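Local coordinates for uncharacterized protein (Escherichia coli UMEA 3162-1, PDB 4X5M), which mediates, as a homodimer, transmembrane sugar transport down a concentration gradient, probably by rocking movements that open its cavity first to one side of the membrane, then the other, at residues A[3-6]-A[7-11]; A[46-49]-A[50-53]; A[62-65]-A[66-70]; A[75-78]-A[79-83]. All blocks are in the same frame, centred on the assembly; numbering follows the deposited sequence.

Interaction 1 (A[3-6]-A[7-11]); sequences TILL and TGLFA
The side chain of Leu9 folds back over the carbonyl of Leu5, one turn earlier in the helix. Its branch carbon CG comes within 3.3 Å of Leu5 O. The torsion chi1 of -62° sets Leu9 CG beside its own backbone N and anti to the carbonyl carbon, which carries the branch toward the N-terminal end of the helix. Its methyl CD1 meets both earlier leucines on that side, 4.2 Å from Leu5 CG and 4.3 Å from Leu6 CD1, a loose apolar patch on the surface that continues onto a bound oleic acid beside Leu9.

Thr7 bonds back to the preceding turn by another route. Its hydroxyl OG1 donates to Thr3 O at 2.6 Å, lying tilted only 17° from the carbonyl plane, while the Thr7 backbone N-H reaches Thr3 O at 3.1 Å from above that plane. One carbonyl oxygen thus receives two bonds from one residue. This is the familiar side-chain-to-backbone bond of a threonine within a helix, in which the hydroxyl is spent on the carbonyl of residue i-4. It occurs here near the start of the first transmembrane helix, helix 3-17 of the SemiSWEET bundle. The face bearing Thr7 and Phe10 packs against Ser49 of the second subunit, and Ile4 meets Arg57 of that subunit.

Phe10 turns the other way. With CG anti to the backbone N (chi1 -174°), its ring leads off from residues 3-6 to meet the ring of Phe14, and of its side chain only CB stays close to the earlier turn, 3.1 Å from Leu6 O.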
loop_
_atom_site.group_PDB
_atom_site.type_symbol
_atom_site.label_atom_id
_atom_site.label_comp_id
_atom_site.label_asym_id
_atom_site.label_seq_id
_atom_site.Cartn_x
_atom_site.Cartn_y
_atom_site.Cartn_z
ATOM N N THR A 3 -12.521 -18.672 -9.015
ATOM C CA THR A 3 -12.242 -18.434 -7.604
ATOM C C THR A 3 -10.912 -17.715 -7.409
ATOM O O THR A 3 -10.664 -17.131 -6.354
ATOM C CB THR A 3 -12.198 -19.748 -6.802
ATOM O OG1 THR A 3 -10.949 -20.410 -7.038
ATOM C CG2 THR A 3 -13.345 -20.661 -7.201
ATOM N N ILE A 4 -10.049 -17.766 -8.417
ATOM C CA ILE A 4 -8.731 -17.158 -8.289
ATOM C C ILE A 4 -8.825 -15.648 -8.520
ATOM O O ILE A 4 -8.109 -14.876 -7.885
ATOM C CB ILE A 4 -7.693 -17.806 -9.256
ATOM C CG1 ILE A 4 -7.806 -17.261 -10.681
ATOM C CG2 ILE A 4 -7.850 -19.317 -9.269
ATOM C CD1 ILE A 4 -6.643 -16.388 -11.102
ATOM N N LEU A 5 -9.730 -15.226 -9.401
ATOM C CA LEU A 5 -9.942 -13.801 -9.640
ATOM C C LEU A 5 -10.647 -13.181 -8.444
ATOM O O LEU A 5 -10.346 -12.055 -8.042
ATOM C CB LEU A 5 -10.757 -13.569 -10.916
ATOM C CG LEU A 5 -11.183 -12.124 -11.197
ATOM C CD1 LEU A 5 -9.976 -11.202 -11.293
ATOM C CD2 LEU A 5 -12.024 -12.038 -12.463
ATOM N N LEU A 6 -11.593 -13.930 -7.885
ATOM C CA LEU A 6 -12.301 -13.517 -6.681
ATOM C C LEU A 6 -11.334 -13.328 -5.519
ATOM O O LEU A 6 -11.544 -12.471 -4.662
ATOM C CB LEU A 6 -13.377 -14.545 -6.317
ATOM C CG LEU A 6 -14.831 -14.178 -6.631
ATOM C CD1 LEU A 6 -14.922 -13.289 -7.861
ATOM C CD2 LEU A 6 -15.664 -15.438 -6.820
ATOM N N THR A 7 -10.275 -14.132 -5.498
ATOM C CA THR A 7 -9.244 -14.021 -4.472
ATOM C C THR A 7 -8.506 -12.690 -4.591
ATOM O O THR A 7 -8.246 -12.019 -3.590
ATOM C CB THR A 7 -8.229 -15.178 -4.559
ATOM O OG1 THR A 7 -8.924 -16.430 -4.509
ATOM C CG2 THR A 7 -7.234 -15.110 -3.409
ATOM N N GLY A 8 -8.177 -12.313 -5.822
ATOM C CA GLY A 8 -7.500 -11.055 -6.081
ATOM C C GLY A 8 -8.363 -9.857 -5.738
ATOM O O GLY A 8 -7.883 -8.878 -5.163
ATOM N N LEU A 9 -9.641 -9.934 -6.094
ATOM C CA LEU A 9 -10.593 -8.876 -5.776
ATOM C C LEU A 9 -10.806 -8.795 -4.269
ATOM O O LEU A 9 -10.970 -7.709 -3.712
ATOM C CB LEU A 9 -11.924 -9.114 -6.493
ATOM C CG LEU A 9 -11.853 -9.107 -8.021
ATOM C CD1 LEU A 9 -13.205 -9.445 -8.626
ATOM C CD2 LEU A 9 -11.359 -7.759 -8.521
ATOM N N PHE A 10 -10.804 -9.958 -3.624
ATOM C CA PHE A 10 -10.873 -10.048 -2.170
ATOM C C PHE A 10 -9.673 -9.333 -1.559
ATOM O O PHE A 10 -9.811 -8.551 -0.616
ATOM C CB PHE A 10 -10.912 -11.515 -1.732
ATOM C CG PHE A 10 -11.135 -11.717 -0.259
ATOM C CD1 PHE A 10 -12.418 -11.747 0.263
ATOM C CD2 PHE A 10 -10.064 -11.906 0.600
ATOM C CE1 PHE A 10 -12.628 -11.944 1.615
ATOM C CE2 PHE A 10 -10.267 -12.103 1.953
ATOM C CZ PHE A 10 -11.551 -12.125 2.461
ATOM N N ALA A 11 -8.498 -9.602 -2.119
ATOM C CA ALA A 11 -7.260 -8.970 -1.685
ATOM C C ALA A 11 -7.276 -7.473 -1.962
ATOM O O ALA A 11 -6.904 -6.671 -1.105
ATOM C CB ALA A 11 -6.069 -9.619 -2.374
#

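Interaction 2 (A[46-49]-A[50-53]); sequences GVIS and WIAY. With OLB ((2S)-2,3-dihydroxypropyl (9Z)-octadec-9-enoate), chain G.
Residues 46-53 form one uninterrupted stretch of helix 37-57, in which the N-H groups of Trp50, Ile51, Ala52 and Tyr53 bond to the carbonyls of Gly46, Val47, Ile48 and Ser49 at 2.8 to 3.1 Å. Trp50 dominates the side chains. Its chi1 of -82° lays the indole back along the preceding turn, so that CD1 comes 3.1 Å from Gly46 O and the ring edge faces CA of Val47. One face of the indole is covered by the glycerol end of a bound monoolein, whose C24 stands 3.8 Å above the plane, displaced toward the rim. The indole NE1 bonds to Thr15 of the second subunit, which probably helps to fix the tilt of the ring.

Ile51 packs more modestly: its CG1 sits 3.3 Å from Val47 O, and its terminal CD1 lies 4.5 Å from both Val47 CG1 and Ile48 CD1. The hydroxyl of Ser49 is engaged by Thr45 O, and Tyr53 OH reaches Asp59 of the second subunit. Since the monoolein head is also held by Asn66 of both subunits, the arrangement is consistent with a central cavity between the two SemiSWEET protomers, walled here by the indole face.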
loop_
_atom_site.group_PDB
_atom_site.type_symbol
_atom_site.label_atom_id
_atom_site.label_comp_id
_atom_site.label_asym_id
_atom_site.label_seq_id
_atom_site.Cartn_x
_atom_site.Cartn_y
_atom_site.Cartn_z
ATOM N N GLY A 46 5.275 3.835 -8.779
ATOM C CA GLY A 46 5.026 2.409 -8.697
ATOM C C GLY A 46 3.596 2.049 -9.050
ATOM O O GLY A 46 3.351 1.041 -9.717
ATOM N N VAL A 47 2.650 2.872 -8.603
ATOM C CA VAL A 47 1.233 2.649 -8.885
ATOM C C VAL A 47 0.966 2.655 -10.386
ATOM O O VAL A 47 0.279 1.776 -10.907
ATOM C CB VAL A 47 0.344 3.712 -8.202
ATOM C CG1 VAL A 47 -1.084 3.629 -8.720
ATOM C CG2 VAL A 47 0.373 3.540 -6.692
ATOM N N ILE A 48 1.521 3.648 -11.073
ATOM C CA ILE A 48 1.417 3.733 -12.526
ATOM C C ILE A 48 2.011 2.489 -13.182
ATOM O O ILE A 48 1.442 1.938 -14.126
ATOM C CB ILE A 48 2.127 4.993 -13.068
ATOM C CG1 ILE A 48 1.439 6.259 -12.552
ATOM C CG2 ILE A 48 2.155 4.985 -14.586
ATOM C CD1 ILE A 48 -0.026 6.359 -12.920
ATOM N N SER A 49 3.149 2.041 -12.662
ATOM C CA SER A 49 3.824 0.862 -13.194
ATOM C C SER A 49 3.006 -0.410 -12.963
ATOM O O SER A 49 3.006 -1.312 -13.802
ATOM C CB SER A 49 5.216 0.721 -12.574
ATOM O OG SER A 49 6.019 1.856 -12.851
ATOM N N TRP A 50 2.316 -0.483 -11.828
ATOM C CA TRP A 50 1.418 -1.606 -11.556
ATOM C C TRP A 50 0.279 -1.643 -12.567
ATOM O O TRP A 50 -0.138 -2.714 -13.009
ATOM C CB TRP A 50 0.842 -1.526 -10.140
ATOM C CG TRP A 50 1.732 -2.059 -9.057
ATOM C CD1 TRP A 50 2.275 -1.352 -8.025
ATOM C CD2 TRP A 50 2.172 -3.413 -8.890
ATOM N NE1 TRP A 50 3.030 -2.179 -7.228
ATOM C CE2 TRP A 50 2.983 -3.452 -7.740
ATOM C CE3 TRP A 50 1.963 -4.598 -9.604
ATOM C CZ2 TRP A 50 3.584 -4.622 -7.284
ATOM C CZ3 TRP A 50 2.561 -5.761 -9.153
ATOM C CH2 TRP A 50 3.363 -5.765 -8.004
ATOM N N ILE A 51 -0.229 -0.465 -12.915
ATOM C CA ILE A 51 -1.308 -0.351 -13.890
ATOM C C ILE A 51 -0.852 -0.871 -15.250
ATOM O O ILE A 51 -1.571 -1.622 -15.907
ATOM C CB ILE A 51 -1.801 1.105 -14.022
ATOM C CG1 ILE A 51 -2.429 1.568 -12.705
ATOM C CG2 ILE A 51 -2.804 1.231 -15.157
ATOM C CD1 ILE A 51 -2.956 2.987 -12.739
ATOM N N ALA A 52 0.349 -0.476 -15.661
ATOM C CA ALA A 52 0.943 -0.993 -16.889
ATOM C C ALA A 52 1.118 -2.503 -16.790
ATOM O O ALA A 52 0.840 -3.238 -17.740
ATOM C CB ALA A 52 2.277 -0.320 -17.164
ATOM N N TYR A 53 1.577 -2.956 -15.627
ATOM C CA TYR A 53 1.765 -4.377 -15.361
ATOM C C TYR A 53 0.440 -5.127 -15.421
ATOM O O TYR A 53 0.349 -6.194 -16.025
ATOM C CB TYR A 53 2.422 -4.582 -13.995
ATOM C CG TYR A 53 2.775 -6.020 -13.690
ATOM C CD1 TYR A 53 3.730 -6.690 -14.440
ATOM C CD2 TYR A 53 2.164 -6.703 -12.644
ATOM C CE1 TYR A 53 4.065 -8.001 -14.167
ATOM C CE2 TYR A 53 2.494 -8.018 -12.360
ATOM C CZ TYR A 53 3.447 -8.661 -13.127
ATOM O OH TYR A 53 3.789 -9.966 -12.863
HETATM C C1 OLB G . -0.865 -1.303 -4.398
HETATM C C2 OLB G . -1.433 -0.717 -3.125
HETATM C C3 OLB G . -0.342 0.086 -2.450
HETATM C C4 OLB G . -0.228 -0.295 -0.987
HETATM C C5 OLB G . 1.229 -0.240 -0.559
HETATM O O19 OLB G . 0.043 -0.736 -4.972
HETATM O O20 OLB G . -1.378 -2.507 -4.906
HETATM C C21 OLB G . -0.470 -3.202 -5.726
HETATM C C22 OLB G . -0.981 -4.605 -5.947
HETATM O O23 OLB G . -1.485 -4.712 -7.255
HETATM C C24 OLB G . 0.152 -5.585 -5.763
HETATM O O25 OLB G . 0.132 -6.067 -4.439
HETATM C C6 OLB G . 1.425 -0.673 0.882
HETATM C C7 OLB G . 0.794 0.333 1.829
HETATM C C8 OLB G . 1.811 1.035 2.723
HETATM C C9 OLB G . 2.009 0.304 4.043
HETATM C C10 OLB G . 1.252 0.529 5.142
HETATM C C11 OLB G . 0.146 1.559 5.143
HETATM C C12 OLB G . 0.691 2.923 5.519
HETATM C C13 OLB G . 0.133 3.919 4.525
HETATM C C14 OLB G . 1.030 5.129 4.385
HETATM C C15 OLB G . 0.431 6.026 3.327
HETATM C C16 OLB G . 0.380 5.266 2.019
HETATM C C17 OLB G . -0.922 5.552 1.305
HETATM C C18 OLB G . -1.380 4.285 0.621
#

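Interaction 3 (A[62-65]-A[66-70]); sequences VLIA and NIVTL. With OLB ((2S)-2,3-dihydroxypropyl (9Z)-octadec-9-enoate), chain G; OLA (oleic acid), chain E; OLA (oleic acid), chain F.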
loop_
_atom_site.group_PDB
_atom_site.type_symbol
_atom_site.label_atom_id
_atom_site.label_comp_id
_atom_site.label_asym_id
_atom_site.label_seq_id
_atom_site.Cartn_x
_atom_site.Cartn_y
_atom_site.Cartn_z
ATOM N N VAL A 62 -5.210 -6.562 -9.951
ATOM C CA VAL A 62 -4.097 -5.628 -9.835
ATOM C C VAL A 62 -4.489 -4.264 -10.393
ATOM O O VAL A 62 -4.165 -3.226 -9.814
ATOM C CB VAL A 62 -2.846 -6.154 -10.572
ATOM C CG1 VAL A 62 -1.775 -5.077 -10.663
ATOM C CG2 VAL A 62 -2.306 -7.397 -9.876
ATOM N N LEU A 63 -5.203 -4.281 -11.514
ATOM C CA LEU A 63 -5.640 -3.058 -12.180
ATOM C C LEU A 63 -6.519 -2.181 -11.295
ATOM O O LEU A 63 -6.170 -1.034 -11.013
ATOM C CB LEU A 63 -6.388 -3.394 -13.472
ATOM C CG LEU A 63 -5.577 -3.296 -14.764
ATOM C CD1 LEU A 63 -6.439 -3.631 -15.972
ATOM C CD2 LEU A 63 -4.971 -1.907 -14.902
ATOM N N ILE A 64 -7.654 -2.717 -10.857
ATOM C CA ILE A 64 -8.619 -1.930 -10.095
ATOM C C ILE A 64 -8.052 -1.498 -8.743
ATOM O O ILE A 64 -8.409 -0.442 -8.225
ATOM C CB ILE A 64 -9.948 -2.704 -9.883
ATOM C CG1 ILE A 64 -11.050 -1.761 -9.391
ATOM C CG2 ILE A 64 -9.761 -3.877 -8.923
ATOM C CD1 ILE A 64 -12.380 -2.446 -9.156
ATOM N N ALA A 65 -7.151 -2.302 -8.185
ATOM C CA ALA A 65 -6.540 -1.981 -6.901
ATOM C C ALA A 65 -5.716 -0.702 -6.999
ATOM O O ALA A 65 -5.812 0.181 -6.146
ATOM C CB ALA A 65 -5.673 -3.135 -6.421
ATOM N N ASN A 66 -4.917 -0.607 -8.056
ATOM C CA ASN A 66 -4.013 0.521 -8.232
ATOM C C ASN A 66 -4.676 1.738 -8.869
ATOM O O ASN A 66 -4.224 2.864 -8.676
ATOM C CB ASN A 66 -2.806 0.092 -9.064
ATOM C CG ASN A 66 -1.867 -0.814 -8.293
ATOM O OD1 ASN A 66 -0.990 -0.343 -7.569
ATOM N ND2 ASN A 66 -2.045 -2.121 -8.444
ATOM N N ILE A 67 -5.744 1.516 -9.629
ATOM C CA ILE A 67 -6.491 2.632 -10.198
ATOM C C ILE A 67 -7.200 3.390 -9.080
ATOM O O ILE A 67 -7.162 4.620 -9.033
ATOM C CB ILE A 67 -7.514 2.167 -11.254
ATOM C CG1 ILE A 67 -6.793 1.691 -12.516
ATOM C CG2 ILE A 67 -8.469 3.299 -11.606
ATOM C CD1 ILE A 67 -7.713 1.101 -13.565
ATOM N N VAL A 68 -7.833 2.650 -8.173
ATOM C CA VAL A 68 -8.473 3.256 -7.009
ATOM C C VAL A 68 -7.429 3.928 -6.121
ATOM O O VAL A 68 -7.647 5.032 -5.615
ATOM C CB VAL A 68 -9.265 2.217 -6.182
ATOM C CG1 VAL A 68 -9.811 2.850 -4.914
ATOM C CG2 VAL A 68 -10.396 1.634 -7.008
ATOM N N THR A 69 -6.291 3.260 -5.948
ATOM C CA THR A 69 -5.169 3.823 -5.202
ATOM C C THR A 69 -4.728 5.147 -5.819
ATOM O O THR A 69 -4.449 6.114 -5.108
ATOM C CB THR A 69 -3.969 2.853 -5.161
ATOM O OG1 THR A 69 -4.352 1.644 -4.497
ATOM C CG2 THR A 69 -2.799 3.477 -4.418
ATOM N N LEU A 70 -4.682 5.184 -7.147
ATOM C CA LEU A 70 -4.303 6.394 -7.870
ATOM C C LEU A 70 -5.273 7.540 -7.588
ATOM O O LEU A 70 -4.857 8.678 -7.383
ATOM C CB LEU A 70 -4.240 6.118 -9.375
ATOM C CG LEU A 70 -3.909 7.313 -10.274
ATOM C CD1 LEU A 70 -2.518 7.852 -9.968
ATOM C CD2 LEU A 70 -4.031 6.931 -11.742
HETATM C C1 OLB G . -0.865 -1.303 -4.398
HETATM C C2 OLB G . -1.433 -0.717 -3.125
HETATM C C3 OLB G . -0.342 0.086 -2.450
HETATM C C4 OLB G . -0.228 -0.295 -0.987
HETATM C C5 OLB G . 1.229 -0.240 -0.559
HETATM O O19 OLB G . 0.043 -0.736 -4.972
HETATM O O20 OLB G . -1.378 -2.507 -4.906
HETATM C C21 OLB G . -0.470 -3.202 -5.726
HETATM C C22 OLB G . -0.981 -4.605 -5.947
HETATM O O23 OLB G . -1.485 -4.712 -7.255
HETATM C C24 OLB G . 0.152 -5.585 -5.763
HETATM O O25 OLB G . 0.132 -6.067 -4.439
HETATM C C6 OLB G . 1.425 -0.673 0.882
HETATM C C7 OLB G . 0.794 0.333 1.829
HETATM C C8 OLB G . 1.811 1.035 2.723
HETATM C C9 OLB G . 2.009 0.304 4.043
HETATM C C10 OLB G . 1.252 0.529 5.142
HETATM C C11 OLB G . 0.146 1.559 5.143
HETATM C C12 OLB G . 0.691 2.923 5.519
HETATM C C13 OLB G . 0.133 3.919 4.525
HETATM C C14 OLB G . 1.030 5.129 4.385
HETATM C C15 OLB G . 0.431 6.026 3.327
HETATM C C16 OLB G . 0.380 5.266 2.019
HETATM C C17 OLB G . -0.922 5.552 1.305
HETATM C C18 OLB G . -1.380 4.285 0.621
HETATM C C1 OLA E . -7.896 -2.865 -20.047
HETATM O O1 OLA E . -7.583 -2.525 -21.219
HETATM O O2 OLA E . -7.709 -4.050 -19.664
HETATM C C2 OLA E . -8.493 -1.848 -19.100
HETATM C C3 OLA E . -7.384 -0.994 -18.526
HETATM C C4 OLA E . -7.754 0.470 -18.611
HETATM C C5 OLA E . -6.481 1.289 -18.569
HETATM C C6 OLA E . -6.750 2.654 -17.975
HETATM C C7 OLA E . -5.430 3.344 -17.704
HETATM C C8 OLA E . -5.679 4.705 -17.093
HETATM C C9 OLA E . -5.679 4.584 -15.585
HETATM C C10 OLA E . -6.061 5.621 -14.813
HETATM C C11 OLA E . -6.502 6.928 -15.438
HETATM C C12 OLA E . -6.945 7.875 -14.345
HETATM C C13 OLA E . -7.503 9.142 -14.953
HETATM C C14 OLA E . -6.958 10.346 -14.212
HETATM C C15 OLA E . -7.175 10.187 -12.722
HETATM C C16 OLA E . -6.302 11.176 -11.983
HETATM C C17 OLA E . -6.376 10.911 -10.495
HETATM C C18 OLA E . -7.654 11.497 -9.937
HETATM C C12 OLA F . -15.762 -6.601 -5.462
HETATM C C13 OLA F . -14.767 -5.879 -4.581
HETATM C C14 OLA F . -13.855 -5.039 -5.447
HETATM C C15 OLA F . -12.688 -4.547 -4.621
HETATM C C16 OLA F . -11.647 -3.957 -5.545
HETATM C C17 OLA F . -11.661 -2.451 -5.419
HETATM C C18 OLA F . -10.595 -2.025 -4.435
#
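Asn66 bends its amide back to the turn before and grips Val62 O with two donors. Its chi1 of -72° sets CG beside the backbone N, and the amide then stands across the chain, so that ND2 donates to Val62 O at 2.8 Å in a nearly straight bond (169°), with the acceptor lying in the amide plane. The Asn66 backbone N reaches Val62 O from the opposite face of the carbonyl, at 3.2 Å. ND2 also donates to O23 of the bound monoolein at 2.9 Å, and Val62 CG1 packs on that same hydroxyl oxygen. A leucine in place of Asn66 would probably leave the lipid hydroxyl without this donor and Val62 O with one bond fewer from this residue.

Thr69 repeats the double grip one turn on: its OG1 lies 2.6 Å from Ala65 O, opposite its own backbone N across the carbonyl plane.

On another flank, Ile64 and Val68 lie side by side. Ile64 runs fully extended, CG1 anti to the backbone N (chi1 -166°), and brings CD1 to 3.8 Å from C17 of an oleic acid (chain F), while Val68 CG2 closes on Ile64 O at 3.1 Å.

The helix thus turns apolar groups to lipid and an amide to the space between the subunits, an arrangement consistent with the cargo-binding cavity of SemiSWEET.

Interaction 4 (A[75-78]-A[79-83]); sequences PVLV and ITLIN. With OLA (oleic acid), chain D.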
loop_
_atom_site.group_PDB
_atom_site.type_symbol
_atom_site.label_atom_id
_atom_site.label_comp_id
_atom_site.label_asym_id
_atom_site.label_seq_id
_atom_site.Cartn_x
_atom_site.Cartn_y
_atom_site.Cartn_z
ATOM N N PRO A 75 -4.782 12.927 -5.415
ATOM C CA PRO A 75 -5.291 14.152 -4.785
ATOM C C PRO A 75 -4.526 14.533 -3.519
ATOM O O PRO A 75 -4.376 15.721 -3.237
ATOM C CB PRO A 75 -6.745 13.794 -4.450
ATOM C CG PRO A 75 -7.099 12.735 -5.421
ATOM C CD PRO A 75 -5.851 11.923 -5.567
ATOM N N VAL A 76 -4.055 13.538 -2.773
ATOM C CA VAL A 76 -3.269 13.787 -1.568
ATOM C C VAL A 76 -1.977 14.535 -1.898
ATOM O O VAL A 76 -1.615 15.497 -1.218
ATOM C CB VAL A 76 -2.933 12.474 -0.831
ATOM C CG1 VAL A 76 -1.904 12.717 0.264
ATOM C CG2 VAL A 76 -4.194 11.856 -0.250
ATOM N N LEU A 77 -1.292 14.098 -2.951
ATOM C CA LEU A 77 -0.062 14.758 -3.377
ATOM C C LEU A 77 -0.345 16.173 -3.880
ATOM O O LEU A 77 0.417 17.100 -3.601
ATOM C CB LEU A 77 0.649 13.944 -4.463
ATOM C CG LEU A 77 1.952 14.546 -5.003
ATOM C CD1 LEU A 77 2.907 14.879 -3.867
ATOM C CD2 LEU A 77 2.617 13.609 -5.997
ATOM N N VAL A 78 -1.444 16.331 -4.615
ATOM C CA VAL A 78 -1.853 17.640 -5.122
ATOM C C VAL A 78 -2.036 18.648 -3.991
ATOM O O VAL A 78 -1.479 19.744 -4.028
ATOM C CB VAL A 78 -3.167 17.554 -5.929
ATOM C CG1 VAL A 78 -3.770 18.939 -6.118
ATOM C CG2 VAL A 78 -2.926 16.890 -7.273
ATOM N N ILE A 79 -2.817 18.263 -2.986
ATOM C CA ILE A 79 -3.048 19.109 -1.820
ATOM C C ILE A 79 -1.739 19.391 -1.084
ATOM O O ILE A 79 -1.507 20.507 -0.614
ATOM C CB ILE A 79 -4.059 18.463 -0.849
ATOM C CG1 ILE A 79 -5.398 18.228 -1.550
ATOM C CG2 ILE A 79 -4.256 19.333 0.384
ATOM C CD1 ILE A 79 -6.393 17.448 -0.718
ATOM N N THR A 80 -0.882 18.377 -1.001
ATOM C CA THR A 80 0.413 18.517 -0.341
ATOM C C THR A 80 1.277 19.567 -1.032
ATOM O O THR A 80 1.893 20.409 -0.377
ATOM C CB THR A 80 1.181 17.178 -0.307
ATOM O OG1 THR A 80 0.419 16.205 0.418
ATOM C CG2 THR A 80 2.533 17.354 0.367
ATOM N N LEU A 81 1.312 19.513 -2.360
ATOM C CA LEU A 81 2.098 20.456 -3.148
ATOM C C LEU A 81 1.527 21.870 -3.063
ATOM O O LEU A 81 2.274 22.849 -3.084
ATOM C CB LEU A 81 2.170 19.998 -4.606
ATOM C CG LEU A 81 3.004 18.740 -4.858
ATOM C CD1 LEU A 81 2.846 18.256 -6.291
ATOM C CD2 LEU A 81 4.468 19.002 -4.537
ATOM N N ILE A 82 0.205 21.972 -2.966
ATOM C CA ILE A 82 -0.451 23.266 -2.808
ATOM C C ILE A 82 -0.114 23.877 -1.449
ATOM O O ILE A 82 0.262 25.047 -1.362
ATOM C CB ILE A 82 -1.982 23.151 -2.954
ATOM C CG1 ILE A 82 -2.360 22.793 -4.393
ATOM C CG2 ILE A 82 -2.656 24.451 -2.553
ATOM C CD1 ILE A 82 -3.852 22.641 -4.615
ATOM N N ASN A 83 -0.246 23.079 -0.393
ATOM C CA ASN A 83 0.075 23.532 0.957
ATOM C C ASN A 83 1.550 23.897 1.104
ATOM O O ASN A 83 1.894 24.859 1.791
ATOM C CB ASN A 83 -0.290 22.462 1.989
ATOM C CG ASN A 83 -1.784 22.215 2.074
ATOM O OD1 ASN A 83 -2.224 21.127 2.442
ATOM N ND2 ASN A 83 -2.572 23.226 1.727
HETATM C C1 OLA D . -8.416 18.405 -4.303
HETATM O O1 OLA D . -8.171 19.537 -3.807
HETATM O O2 OLA D . -7.506 17.538 -4.379
HETATM C C2 OLA D . -9.804 18.085 -4.808
HETATM C C3 OLA D . -9.751 16.829 -5.649
HETATM C C4 OLA D . -9.532 17.199 -7.100
HETATM C C5 OLA D . -9.035 15.989 -7.861
HETATM C C6 OLA D . -7.929 16.413 -8.802
HETATM C C7 OLA D . -6.882 15.324 -8.877
HETATM C C8 OLA D . -5.779 15.741 -9.827
HETATM C C9 OLA D . -6.262 15.607 -11.254
HETATM C C10 OLA D . -5.389 15.323 -12.242
HETATM C C11 OLA D . -3.919 15.131 -11.933
HETATM C C12 OLA D . -3.209 14.622 -13.169
HETATM C C13 OLA D . -3.473 13.140 -13.330
HETATM C C14 OLA D . -3.182 12.717 -14.753
HETATM C C15 OLA D . -3.470 11.240 -14.908
HETATM C C16 OLA D . -3.147 10.793 -16.318
HETATM C C17 OLA D . -2.906 9.300 -16.320
HETATM C C18 OLA D . -2.860 8.791 -17.743
#
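From Pro75 onward the backbone is regular: the N-H groups of Ile79, Thr80, Leu81 and Ile82 bond to the carbonyls four residues back, Ile79 N to Pro75 O at 3.0 Å and nearly straight (172°). The irregularity comes just before, where Pro75 has no N-H to give to the previous turn and the helix kinks, a proline kink in the third transmembrane helix of this bundle.

Val76 O takes two donors from Thr80. The hydroxyl OG1, turned beside the backbone N by a chi1 of -60°, reaches it at 2.7 Å from above the carbonyl plane, and Thr80 N comes in from the opposite face. With a valine in place of Thr80, Val76 O would probably keep the backbone bond but lose its hydroxyl donor. Both side chains also meet Ile35, from the loop before helix 37-57.

The remaining contacts between side chains are apolar. Leu77 and Leu81 cross at an angle, CD1 of Leu77 lying 4.0 Å from CG of Leu81, whereas Val78 and Ile82 run side by side in the same direction, with Val78 CG1 to Ile82 CD1 also 4.0 Å. Leu77 packs on Leu44, and Leu81 on Val37, both of helix 37-57. Ile79 leans back over the proline carbonyl, its CG1 only 3.2 Å from Pro75 O, and that same CG1 lies 3.6 Å from the carboxylate oxygen O2 of an oleic acid (chain D).

From the N terminus the four contacts follow in series, each confined to one continuous helical stretch, so none closes a loop and none nests in or crosses another. Interaction 1 opens helix 3-17, interaction 2 lies in helix 37-57, and interactions 3 and 4 share helix 60-86. Interactions 2 and 3 are the most closely joined, centres 9 Å apart, with Trp50 CB 3.4 Å from Asn66 CG. Interaction 1 reaches residues 62-70 through Leu9 and Ile64, yet stays apart from interaction 2 within the chain. Interaction 4 meets interaction 3 where Leu70 touches Pro75, and lies across the chain centre from interaction 1. Interactions 1, 2 and 3 also border the second subunit.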